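Discoidin-2 (Dictyostelium discoideum, PDB 2VMC) binds galactose and N-acetylgalactosamine as a homotrimeric lectin and may take part in spore formation and the building of the spore coat. Local coordinates at residues V169-R174 with L233-W238; G204-D209 with D245-Y250; H211-Q216 with G239-Y244. All blocks are in the same frame, centred on the assembly; numbering follows the deposited sequence.

Contact 1: V169-R174 with L233-W238. With A2G (2-acetamido-2-deoxy-alpha-D-galactopyranose), chain E.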
loop_
_atom_site.group_PDB
_atom_site.type_symbol
_atom_site.label_atom_id
_atom_site.label_comp_id
_atom_site.label_asym_id
_atom_site.label_seq_id
_atom_site.Cartn_x
_atom_site.Cartn_y
_atom_site.Cartn_z
ATOM N N VAL A 169 4.169 6.630 28.522
ATOM C CA VAL A 169 3.568 6.246 29.787
ATOM C C VAL A 169 4.621 6.357 30.906
ATOM O O VAL A 169 5.786 5.992 30.710
ATOM C CB VAL A 169 2.849 4.842 29.697
ATOM C CG1 VAL A 169 3.755 3.781 29.105
ATOM C CG2 VAL A 169 2.244 4.405 31.040
ATOM N N SER A 170 4.195 6.875 32.053
ATOM C CA SER A 170 5.077 7.054 33.230
ATOM C C SER A 170 4.392 6.513 34.484
ATOM O O SER A 170 3.162 6.351 34.494
ATOM C CB SER A 170 5.363 8.546 33.468
ATOM O OG SER A 170 6.086 9.142 32.398
ATOM N N ILE A 171 5.166 6.283 35.549
ATOM C CA ILE A 171 4.561 5.983 36.882
ATOM C C ILE A 171 3.738 7.202 37.363
ATOM O O ILE A 171 2.555 7.077 37.732
ATOM C CB ILE A 171 5.625 5.590 37.961
ATOM C CG1 ILE A 171 6.510 4.429 37.454
ATOM C CG2 ILE A 171 4.925 5.199 39.292
ATOM C CD1 ILE A 171 7.701 4.077 38.334
ATOM N N GLY A 172 4.363 8.372 37.339
ATOM C CA GLY A 172 3.664 9.636 37.587
ATOM C C GLY A 172 3.398 9.893 39.056
ATOM O O GLY A 172 2.789 10.906 39.404
ATOM N N ASP A 173 3.854 8.977 39.913
ATOM C CA ASP A 173 3.700 9.118 41.365
ATOM C C ASP A 173 4.726 8.285 42.153
ATOM O O ASP A 173 5.623 7.695 41.552
ATOM C CB ASP A 173 2.241 8.828 41.819
ATOM C CG ASP A 173 1.881 7.343 41.824
ATOM O OD1 ASP A 173 2.734 6.448 41.568
ATOM O OD2 ASP A 173 0.691 7.067 42.100
ATOM N N ARG A 174 4.595 8.252 43.489
ATOM C CA ARG A 174 5.621 7.602 44.322
ATOM C C ARG A 174 5.321 6.127 44.682
ATOM O O ARG A 174 5.863 5.592 45.666
ATOM C CB ARG A 174 5.911 8.421 45.594
ATOM C CG ARG A 174 6.172 9.909 45.360
ATOM C CD ARG A 174 7.477 10.210 44.580
ATOM N NE ARG A 174 7.391 10.014 43.114
ATOM C CZ ARG A 174 6.839 10.870 42.241
ATOM N NH1 ARG A 174 6.291 12.007 42.669
ATOM N NH2 ARG A 174 6.840 10.595 40.925
ATOM N N LEU A 233 1.139 -1.259 30.944
ATOM C CA LEU A 233 2.579 -1.124 31.189
ATOM C C LEU A 233 2.769 -1.471 32.663
ATOM O O LEU A 233 2.308 -0.751 33.550
ATOM C CB LEU A 233 3.102 0.297 30.914
ATOM C CG LEU A 233 4.620 0.513 30.630
ATOM C CD1 LEU A 233 5.583 -0.225 31.605
ATOM C CD2 LEU A 233 4.984 0.159 29.225
ATOM N N THR A 234 3.417 -2.598 32.905
ATOM C CA THR A 234 3.733 -2.986 34.251
ATOM C C THR A 234 5.142 -2.490 34.568
ATOM O O THR A 234 6.095 -2.819 33.862
ATOM C CB THR A 234 3.593 -4.499 34.413
ATOM O OG1 THR A 234 2.231 -4.870 34.126
ATOM C CG2 THR A 234 3.987 -4.935 35.822
ATOM N N PHE A 235 5.244 -1.676 35.619
ATOM C CA PHE A 235 6.521 -1.093 36.067
ATOM C C PHE A 235 6.972 -1.913 37.261
ATOM O O PHE A 235 6.170 -2.172 38.168
ATOM C CB PHE A 235 6.331 0.377 36.503
ATOM C CG PHE A 235 6.035 1.339 35.370
ATOM C CD1 PHE A 235 7.057 2.092 34.793
ATOM C CD2 PHE A 235 4.725 1.537 34.914
ATOM C CE1 PHE A 235 6.790 3.006 33.750
ATOM C CE2 PHE A 235 4.452 2.443 33.862
ATOM C CZ PHE A 235 5.491 3.182 33.294
ATOM N N ILE A 236 8.249 -2.310 37.274
ATOM C CA ILE A 236 8.734 -3.330 38.194
ATOM C C ILE A 236 10.030 -2.869 38.869
ATOM O O ILE A 236 10.924 -2.340 38.191
ATOM C CB ILE A 236 9.051 -4.634 37.407
ATOM C CG1 ILE A 236 7.846 -5.042 36.537
ATOM C CG2 ILE A 236 9.529 -5.769 38.369
ATOM C CD1 ILE A 236 8.137 -6.160 35.573
ATOM N N THR A 237 10.122 -3.081 40.184
ATOM C CA THR A 237 11.417 -3.000 40.874
ATOM C C THR A 237 11.469 -4.145 41.877
ATOM O O THR A 237 10.458 -4.824 42.092
ATOM C CB THR A 237 11.716 -1.585 41.490
ATOM O OG1 THR A 237 13.108 -1.489 41.848
ATOM C CG2 THR A 237 10.815 -1.254 42.701
ATOM N N TRP A 238 12.652 -4.407 42.423
ATOM C CA TRP A 238 12.844 -5.529 43.371
ATOM C C TRP A 238 14.082 -5.237 44.229
ATOM O O TRP A 238 14.615 -4.129 44.169
ATOM C CB TRP A 238 12.875 -6.915 42.665
ATOM C CG TRP A 238 14.053 -7.140 41.693
ATOM C CD1 TRP A 238 15.141 -7.931 41.915
ATOM C CD2 TRP A 238 14.201 -6.615 40.356
ATOM N NE1 TRP A 238 15.982 -7.907 40.831
ATOM C CE2 TRP A 238 15.439 -7.099 39.857
ATOM C CE3 TRP A 238 13.434 -5.753 39.551
ATOM C CZ2 TRP A 238 15.929 -6.762 38.564
ATOM C CZ3 TRP A 238 13.907 -5.417 38.262
ATOM C CH2 TRP A 238 15.159 -5.917 37.785
HETATM O O5 A2G E . 20.886 -9.225 43.797
HETATM C C1 A2G E . 19.826 -10.174 43.942
HETATM O O1 A2G E . 20.349 -11.504 43.828
HETATM C C2 A2G E . 18.765 -9.947 42.867
HETATM N N2 A2G E . 17.724 -10.968 42.933
HETATM C C3 A2G E . 19.351 -9.889 41.435
HETATM O O3 A2G E . 18.367 -9.561 40.437
HETATM C C4 A2G E . 20.527 -8.907 41.357
HETATM O O4 A2G E . 20.065 -7.557 41.433
HETATM C C5 A2G E . 21.510 -9.216 42.505
HETATM C C6 A2G E . 22.679 -8.239 42.533
HETATM O O6 A2G E . 23.648 -8.765 43.464
HETATM C C7 A2G E . 16.681 -10.835 43.767
HETATM O O7 A2G E . 16.541 -9.845 44.492
HETATM C C8 A2G E . 15.709 -11.987 43.745
#
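Leu233 and Val169 meet at one end of a buried interface between the two three-stranded antiparallel sheets of the H-type lectin beta-sandwich. Strand 163-170 belongs to one sheet and strand 230-237 to the other. CA of Ile171 is 7.4 Å from CA of Phe235, too far for backbone pairing; the Phe235 ring above all bridges the gap, to both side-chain and backbone atoms of 169-171. Leu233 offers its branch point: its CG lies 3.7 Å from CG1 of Val169.

Two residues on, Phe235 carries most of the contact. With CG anti to its carbonyl carbon (chi1 -70°), the ring slides between the sheets, passing the side chains of Val169 and Ile171, which point the opposite way. Ile171 CG1 forms a CH-pi contact 3.9 Å from the ring centroid, displaced toward the rim. The opposite face is covered over its centre by Leu233 CD1, 3.6 Å above the plane, clamping the ring. At the edge, Val169 O stands 3.8 Å from Phe235 CZ, and CG2 of Val169 lies 4.1 Å from Phe235 CE2.

Beyond the strand, the chain leaves the sandwich interior at Trp238, a residue of the carbohydrate site, packed against Asp209 of the second subunit. Its indole N-H points almost straight at N-acetylgalactosamine: NE1 donates to O3 of A2G at 2.9 Å, with 170° at the hydrogen.

Contact 2: G204-D209 with D245-Y250; sequences GCKKVD and DLTFDY. With A2G (2-acetamido-2-deoxy-alpha-D-galactopyranose), chain B.
Lys206 and Lys207 reach their carboxylates on strand 245-250 by different first torsions. Lys206 CG sits between its backbone N and carbonyl carbon (chi1 65°), whereas Lys207 CG is anti to the N (chi1 -180°). Both chains are extended beyond CG, and each ends in a salt bridge. Lys206 NZ meets Asp249 OD1 at 2.9 Å from above the carboxylate plane; it is also paired with Glu168. Asp249 OD2 accepts from a water and from the backbone N of Ile203 of the third subunit. Lys207 NZ approaches Asp245 OD2, also at 2.9 Å, on the anti side, its chain crossing the aspartate nearly at a right angle.

Lys206 and Lys207 both lie opposite Thr247, a classic beta bulge that shifts the register by one. Lys206 N donates to Thr247 O at 2.8 Å, the bond from Lys207 N to the same oxygen is weak, and Thr247 N returns a bond to Lys207 O. CG2 of Thr247 also lies 3.7 Å from Lys206 CE.

Cys205 and Phe248 turn to the face that also bears Val208 and Leu246. Cys205 CB touches Phe248 CE1 at 3.7 Å, and its sulfur stands at a distance above the ring, a sulfur-aromatic contact. At the sugar end, Asp209, a carbohydrate-site residue, brings OD1 to 2.6 Å from O4 of A2G and OD2 to 2.7 Å from O3; Gln216 of the third subunit donates to OD1.

The strands run antiparallel at 143°. Strand 242-254 is central in its sheet, flanked by 163-170 and 200-211; Trp219 of strand 216-224 packs on Leu246 and Phe248, and Lys207 to Asp209 continue the sheet into the third subunit.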
loop_
_atom_site.group_PDB
_atom_site.type_symbol
_atom_site.label_atom_id
_atom_site.label_comp_id
_atom_site.label_asym_id
_atom_site.label_seq_id
_atom_site.Cartn_x
_atom_site.Cartn_y
_atom_site.Cartn_z
ATOM N N GLY A 204 10.554 1.378 25.189
ATOM C CA GLY A 204 11.931 1.836 25.421
ATOM C C GLY A 204 11.939 2.967 26.445
ATOM O O GLY A 204 11.124 3.894 26.370
ATOM N N CYS A 205 12.848 2.878 27.412
ATOM C CA CYS A 205 12.889 3.845 28.515
ATOM C C CYS A 205 13.486 5.201 28.084
ATOM O O CYS A 205 14.509 5.252 27.374
ATOM C CB CYS A 205 13.651 3.255 29.715
ATOM S SG CYS A 205 13.621 4.327 31.172
ATOM N N LYS A 206 12.829 6.295 28.480
ATOM C CA LYS A 206 13.389 7.624 28.215
ATOM C C LYS A 206 13.499 8.511 29.470
ATOM O O LYS A 206 13.845 9.694 29.368
ATOM C CB LYS A 206 12.646 8.342 27.075
ATOM C CG LYS A 206 11.197 8.685 27.378
ATOM C CD LYS A 206 10.547 9.477 26.207
ATOM C CE LYS A 206 9.126 9.949 26.618
ATOM N NZ LYS A 206 8.378 10.709 25.514
ATOM N N LYS A 207 13.238 7.929 30.646
ATOM C CA LYS A 207 13.488 8.647 31.915
ATOM C C LYS A 207 13.706 7.668 33.037
ATOM O O LYS A 207 12.904 6.742 33.210
ATOM C CB LYS A 207 12.339 9.598 32.284
ATOM C CG LYS A 207 12.553 10.385 33.610
ATOM C CD LYS A 207 11.224 11.076 34.048
ATOM C CE LYS A 207 11.320 11.663 35.422
ATOM N NZ LYS A 207 10.052 12.355 35.829
ATOM N N VAL A 208 14.772 7.904 33.815
ATOM C CA VAL A 208 15.000 7.197 35.070
ATOM C C VAL A 208 15.193 8.209 36.203
ATOM O O VAL A 208 16.011 9.130 36.095
ATOM C CB VAL A 208 16.244 6.279 34.981
ATOM C CG1 VAL A 208 16.699 5.801 36.396
ATOM C CG2 VAL A 208 16.001 5.120 34.015
ATOM N N ASP A 209 14.432 8.022 37.282
ATOM C CA ASP A 209 14.604 8.791 38.512
ATOM C C ASP A 209 14.487 7.715 39.610
ATOM O O ASP A 209 13.377 7.319 39.985
ATOM C CB ASP A 209 13.515 9.863 38.621
ATOM C CG ASP A 209 13.731 10.837 39.793
ATOM O OD1 ASP A 209 14.656 10.643 40.613
ATOM O OD2 ASP A 209 12.949 11.814 39.885
ATOM N N ASP A 245 10.444 7.806 39.647
ATOM C CA ASP A 245 9.634 7.810 38.404
ATOM C C ASP A 245 10.363 7.049 37.285
ATOM O O ASP A 245 11.594 6.880 37.334
ATOM C CB ASP A 245 9.314 9.256 37.977
ATOM C CG ASP A 245 8.112 9.365 37.023
ATOM O OD1 ASP A 245 7.326 8.404 36.892
ATOM O OD2 ASP A 245 7.949 10.449 36.404
ATOM N N LEU A 246 9.593 6.557 36.305
ATOM C CA LEU A 246 10.140 5.947 35.080
ATOM C C LEU A 246 9.217 6.352 33.952
ATOM O O LEU A 246 8.000 6.458 34.185
ATOM C CB LEU A 246 10.141 4.417 35.149
ATOM C CG LEU A 246 11.163 3.732 36.063
ATOM C CD1 LEU A 246 10.796 2.235 36.274
ATOM C CD2 LEU A 246 12.607 3.913 35.565
ATOM N N THR A 247 9.780 6.592 32.767
ATOM C CA THR A 247 8.968 6.877 31.544
ATOM C C THR A 247 9.386 5.989 30.358
ATOM O O THR A 247 10.572 5.804 30.109
ATOM C CB THR A 247 9.071 8.373 31.111
ATOM O OG1 THR A 247 8.722 9.226 32.215
ATOM C CG2 THR A 247 8.138 8.680 29.909
ATOM N N PHE A 248 8.396 5.450 29.642
ATOM C CA PHE A 248 8.623 4.703 28.402
ATOM C C PHE A 248 7.855 5.344 27.228
ATOM O O PHE A 248 6.731 5.840 27.404
ATOM C CB PHE A 248 8.135 3.251 28.557
ATOM C CG PHE A 248 8.960 2.419 29.505
ATOM C CD1 PHE A 248 10.041 1.658 29.027
ATOM C CD2 PHE A 248 8.645 2.366 30.884
ATOM C CE1 PHE A 248 10.836 0.869 29.905
ATOM C CE2 PHE A 248 9.423 1.550 31.777
ATOM C CZ PHE A 248 10.527 0.824 31.285
ATOM N N ASP A 249 8.479 5.330 26.053
ATOM C CA ASP A 249 7.764 5.497 24.774
ATOM C C ASP A 249 7.345 4.106 24.341
ATOM O O ASP A 249 8.107 3.155 24.513
ATOM C CB ASP A 249 8.668 6.122 23.711
ATOM C CG ASP A 249 8.534 7.643 23.636
ATOM O OD1 ASP A 249 7.612 8.208 24.277
ATOM O OD2 ASP A 249 9.361 8.292 22.933
ATOM N N TYR A 250 6.131 3.976 23.795
ATOM C CA TYR A 250 5.685 2.684 23.281
ATOM C C TYR A 250 5.389 2.833 21.797
ATOM O O TYR A 250 5.024 3.930 21.345
ATOM C CB TYR A 250 4.454 2.145 24.060
ATOM C CG TYR A 250 3.103 2.790 23.698
ATOM C CD1 TYR A 250 2.407 2.415 22.518
ATOM C CD2 TYR A 250 2.511 3.757 24.531
ATOM C CE1 TYR A 250 1.181 3.001 22.190
ATOM C CE2 TYR A 250 1.279 4.346 24.206
ATOM C CZ TYR A 250 0.620 3.958 23.030
ATOM O OH TYR A 250 -0.605 4.534 22.718
HETATM O O5 A2G B . 14.948 14.111 44.910
HETATM C C1 A2G B . 14.394 15.377 44.540
HETATM O O1 A2G B . 13.185 15.609 45.275
HETATM C C2 A2G B . 14.095 15.404 43.043
HETATM N N2 A2G B . 13.436 16.648 42.661
HETATM C C3 A2G B . 13.251 14.196 42.568
HETATM O O3 A2G B . 13.069 14.164 41.140
HETATM C C4 A2G B . 13.855 12.872 43.051
HETATM O O4 A2G B . 15.052 12.569 42.331
HETATM C C5 A2G B . 14.139 12.978 44.565
HETATM C C6 A2G B . 14.801 11.718 45.110
HETATM O O6 A2G B . 14.786 11.822 46.549
HETATM C C7 A2G B . 14.150 17.749 42.379
HETATM O O7 A2G B . 15.386 17.754 42.404
HETATM C C8 A2G B . 13.326 18.962 42.035
HETATM O O HOH W 1 8.809 10.753 22.085
#

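Contact 3: H211-Q216 with G239-Y244. With A2G (2-acetamido-2-deoxy-alpha-D-galactopyranose), chain B; A2G (2-acetamido-2-deoxy-alpha-D-galactopyranose), chain E.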
loop_
_atom_site.group_PDB
_atom_site.type_symbol
_atom_site.label_atom_id
_atom_site.label_comp_id
_atom_site.label_asym_id
_atom_site.label_seq_id
_atom_site.Cartn_x
_atom_site.Cartn_y
_atom_site.Cartn_z
ATOM N N HIS A 211 16.685 5.407 43.029
ATOM C CA HIS A 211 17.801 5.260 43.974
ATOM C C HIS A 211 18.371 3.834 43.868
ATOM O O HIS A 211 17.609 2.865 43.759
ATOM C CB HIS A 211 17.320 5.518 45.398
ATOM C CG HIS A 211 18.386 6.053 46.306
ATOM N ND1 HIS A 211 18.617 7.405 46.462
ATOM C CD2 HIS A 211 19.284 5.424 47.102
ATOM C CE1 HIS A 211 19.598 7.585 47.335
ATOM N NE2 HIS A 211 20.020 6.399 47.741
ATOM N N THR A 212 19.702 3.712 43.884
ATOM C CA THR A 212 20.332 2.404 44.001
ATOM C C THR A 212 20.087 1.791 45.403
ATOM O O THR A 212 19.709 2.503 46.366
ATOM C CB THR A 212 21.848 2.454 43.683
ATOM O OG1 THR A 212 22.512 3.314 44.626
ATOM C CG2 THR A 212 22.090 2.950 42.236
ATOM N N ASP A 213 20.307 0.486 45.493
ATOM C CA ASP A 213 20.169 -0.300 46.723
ATOM C C ASP A 213 21.552 -0.917 46.988
ATOM O O ASP A 213 21.950 -1.914 46.360
ATOM C CB ASP A 213 19.081 -1.382 46.570
ATOM C CG ASP A 213 19.056 -2.393 47.732
ATOM O OD1 ASP A 213 19.551 -2.071 48.820
ATOM O OD2 ASP A 213 18.537 -3.520 47.541
ATOM N N ASN A 214 22.269 -0.306 47.929
ATOM C CA ASN A 214 23.676 -0.632 48.153
ATOM C C ASN A 214 24.465 -0.651 46.831
ATOM O O ASN A 214 25.244 -1.570 46.597
ATOM C CB ASN A 214 23.815 -1.968 48.895
ATOM C CG ASN A 214 23.590 -1.830 50.405
ATOM O OD1 ASN A 214 23.788 -0.759 50.992
ATOM N ND2 ASN A 214 23.153 -2.926 51.037
ATOM N N GLY A 215 24.227 0.335 45.965
ATOM C CA GLY A 215 24.920 0.387 44.652
ATOM C C GLY A 215 24.265 -0.354 43.482
ATOM O O GLY A 215 24.672 -0.144 42.345
ATOM N N GLN A 216 23.289 -1.233 43.755
ATOM C CA GLN A 216 22.591 -2.005 42.695
ATOM C C GLN A 216 21.374 -1.223 42.184
ATOM O O GLN A 216 20.497 -0.828 42.979
ATOM C CB GLN A 216 22.140 -3.405 43.193
ATOM C CG GLN A 216 21.756 -4.387 42.036
ATOM C CD GLN A 216 23.002 -4.919 41.304
ATOM O OE1 GLN A 216 24.124 -4.794 41.815
ATOM N NE2 GLN A 216 22.806 -5.528 40.127
ATOM N N GLY A 239 14.515 -6.177 45.060
ATOM C CA GLY A 239 15.425 -5.789 46.145
ATOM C C GLY A 239 14.827 -4.663 46.955
ATOM O O GLY A 239 13.600 -4.622 47.184
ATOM N N ASN A 240 15.670 -3.729 47.402
ATOM C CA ASN A 240 15.178 -2.595 48.172
ATOM C C ASN A 240 15.256 -1.244 47.429
ATOM O O ASN A 240 15.272 -0.183 48.059
ATOM C CB ASN A 240 15.904 -2.512 49.534
ATOM C CG ASN A 240 15.597 -3.720 50.434
ATOM O OD1 ASN A 240 14.491 -4.270 50.416
ATOM N ND2 ASN A 240 16.592 -4.156 51.191
ATOM N N ASN A 241 15.274 -1.279 46.097
ATOM C CA ASN A 241 15.330 -0.035 45.324
ATOM C C ASN A 241 14.095 0.854 45.503
ATOM O O ASN A 241 12.964 0.357 45.502
ATOM C CB ASN A 241 15.501 -0.332 43.830
ATOM C CG ASN A 241 16.866 -0.924 43.509
ATOM O OD1 ASN A 241 17.106 -2.086 43.754
ATOM N ND2 ASN A 241 17.762 -0.103 42.962
ATOM N N ALA A 242 14.336 2.155 45.642
ATOM C CA ALA A 242 13.277 3.179 45.657
ATOM C C ALA A 242 13.249 3.855 44.283
ATOM O O ALA A 242 14.177 4.641 43.929
ATOM C CB ALA A 242 13.557 4.224 46.766
ATOM N N VAL A 243 12.217 3.539 43.507
ATOM C CA VAL A 243 12.024 4.123 42.173
ATOM C C VAL A 243 11.055 5.308 42.271
ATOM O O VAL A 243 9.890 5.138 42.624
ATOM C CB VAL A 243 11.526 3.053 41.143
ATOM C CG1 VAL A 243 11.248 3.707 39.787
ATOM C CG2 VAL A 243 12.533 1.902 41.013
ATOM N N TYR A 244 11.568 6.506 41.981
ATOM C CA TYR A 244 10.810 7.762 42.071
ATOM C C TYR A 244 9.884 7.955 40.850
ATOM O O TYR A 244 8.668 8.205 41.004
ATOM C CB TYR A 244 11.786 8.948 42.241
ATOM C CG TYR A 244 11.135 10.234 42.678
ATOM C CD1 TYR A 244 11.130 10.610 44.034
ATOM C CD2 TYR A 244 10.544 11.086 41.750
ATOM C CE1 TYR A 244 10.554 11.802 44.434
ATOM C CE2 TYR A 244 9.960 12.293 42.137
ATOM C CZ TYR A 244 9.974 12.635 43.486
ATOM O OH TYR A 244 9.393 13.808 43.891
HETATM O O5 A2G B . 14.948 14.111 44.910
HETATM C C1 A2G B . 14.394 15.377 44.540
HETATM O O1 A2G B . 13.185 15.609 45.275
HETATM C C2 A2G B . 14.095 15.404 43.043
HETATM N N2 A2G B . 13.436 16.648 42.661
HETATM C C3 A2G B . 13.251 14.196 42.568
HETATM O O3 A2G B . 13.069 14.164 41.140
HETATM C C4 A2G B . 13.855 12.872 43.051
HETATM O O4 A2G B . 15.052 12.569 42.331
HETATM C C5 A2G B . 14.139 12.978 44.565
HETATM C C6 A2G B . 14.801 11.718 45.110
HETATM O O6 A2G B . 14.786 11.822 46.549
HETATM C C7 A2G B . 14.150 17.749 42.379
HETATM O O7 A2G B . 15.386 17.754 42.404
HETATM C C8 A2G B . 13.326 18.962 42.035
HETATM O O5 A2G E . 20.886 -9.225 43.797
HETATM C C1 A2G E . 19.826 -10.174 43.942
HETATM O O1 A2G E . 20.349 -11.504 43.828
HETATM C C2 A2G E . 18.765 -9.947 42.867
HETATM N N2 A2G E . 17.724 -10.968 42.933
HETATM C C3 A2G E . 19.351 -9.889 41.435
HETATM O O3 A2G E . 18.367 -9.561 40.437
HETATM C C4 A2G E . 20.527 -8.907 41.357
HETATM O O4 A2G E . 20.065 -7.557 41.433
HETATM C C5 A2G E . 21.510 -9.216 42.505
HETATM C C6 A2G E . 22.679 -8.239 42.533
HETATM O O6 A2G E . 23.648 -8.765 43.464
HETATM C C7 A2G E . 16.681 -10.835 43.767
HETATM O O7 A2G E . 16.541 -9.845 44.492
HETATM C C8 A2G E . 15.709 -11.987 43.745
HETATM O O HOH W 2 16.992 2.549 47.157
#
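Asn241 inserts its amide into the concave side of the 211-216 loop. Its CB lies 3.8 Å from His211 O. CG, anti to the carbonyl carbon (chi1 -68°), lies 3.7 Å from Gln216 O, next to Asp213 CB. OD1 rests 3.5 Å from Asp213 CB and accepts a hydrogen bond from Arg218. At the other tip, ND2 gives one bond to Gln216 O at 2.8 Å and a second, more bent (140°), to a lone pair of His211 O at 3.1 Å. Together the three bonds fix the rotation of this buried group.

Gln216 O is shared, since Asp213 N also donates to it within a type I' turn. Asp213 in turn holds the 239-244 segment: Asn240 N donates to its OD2 at 2.9 Å, from well above the carboxylate plane. The same OD2 forms a salt bridge with Arg218 NH1; this and the bond from NH1 to Asn241 probably help to position that arginine, whose NE binds the sugar. A backbone bond, His211 N to Ala242 O at 2.8 Å, closes the far end.

Both segments include connections between the sheets at the tip of the sandwich, 211-216 leading to strand 216-224 and 239-244 to strand 242-254. Gln216 pairs with a strand of the second subunit, His211 with one of the third, and the Tyr244 ring has C4 of one A2G over its face.

In the fold
The three contacts work at different levels of one beta-sandwich. Contact 1 is core and apolar, joining the two sheets face to face; contact 2, also buried, lies within one sheet and relies on backbone pairing and salt bridges; contact 3, only partly buried, fastens two connections at the tip through amide and carboxylate groups. Contacts 2 and 3 share strand 242-254, handing over where Asp209 O meets Tyr244 N, while contact 1 borders the same strand through Val169 O and Phe248 N. Ser170 OG and Thr247 OG1, 2.6 Å apart, tie contacts 1 and 2 together. Each contact also reaches a sugar lying at a subunit boundary.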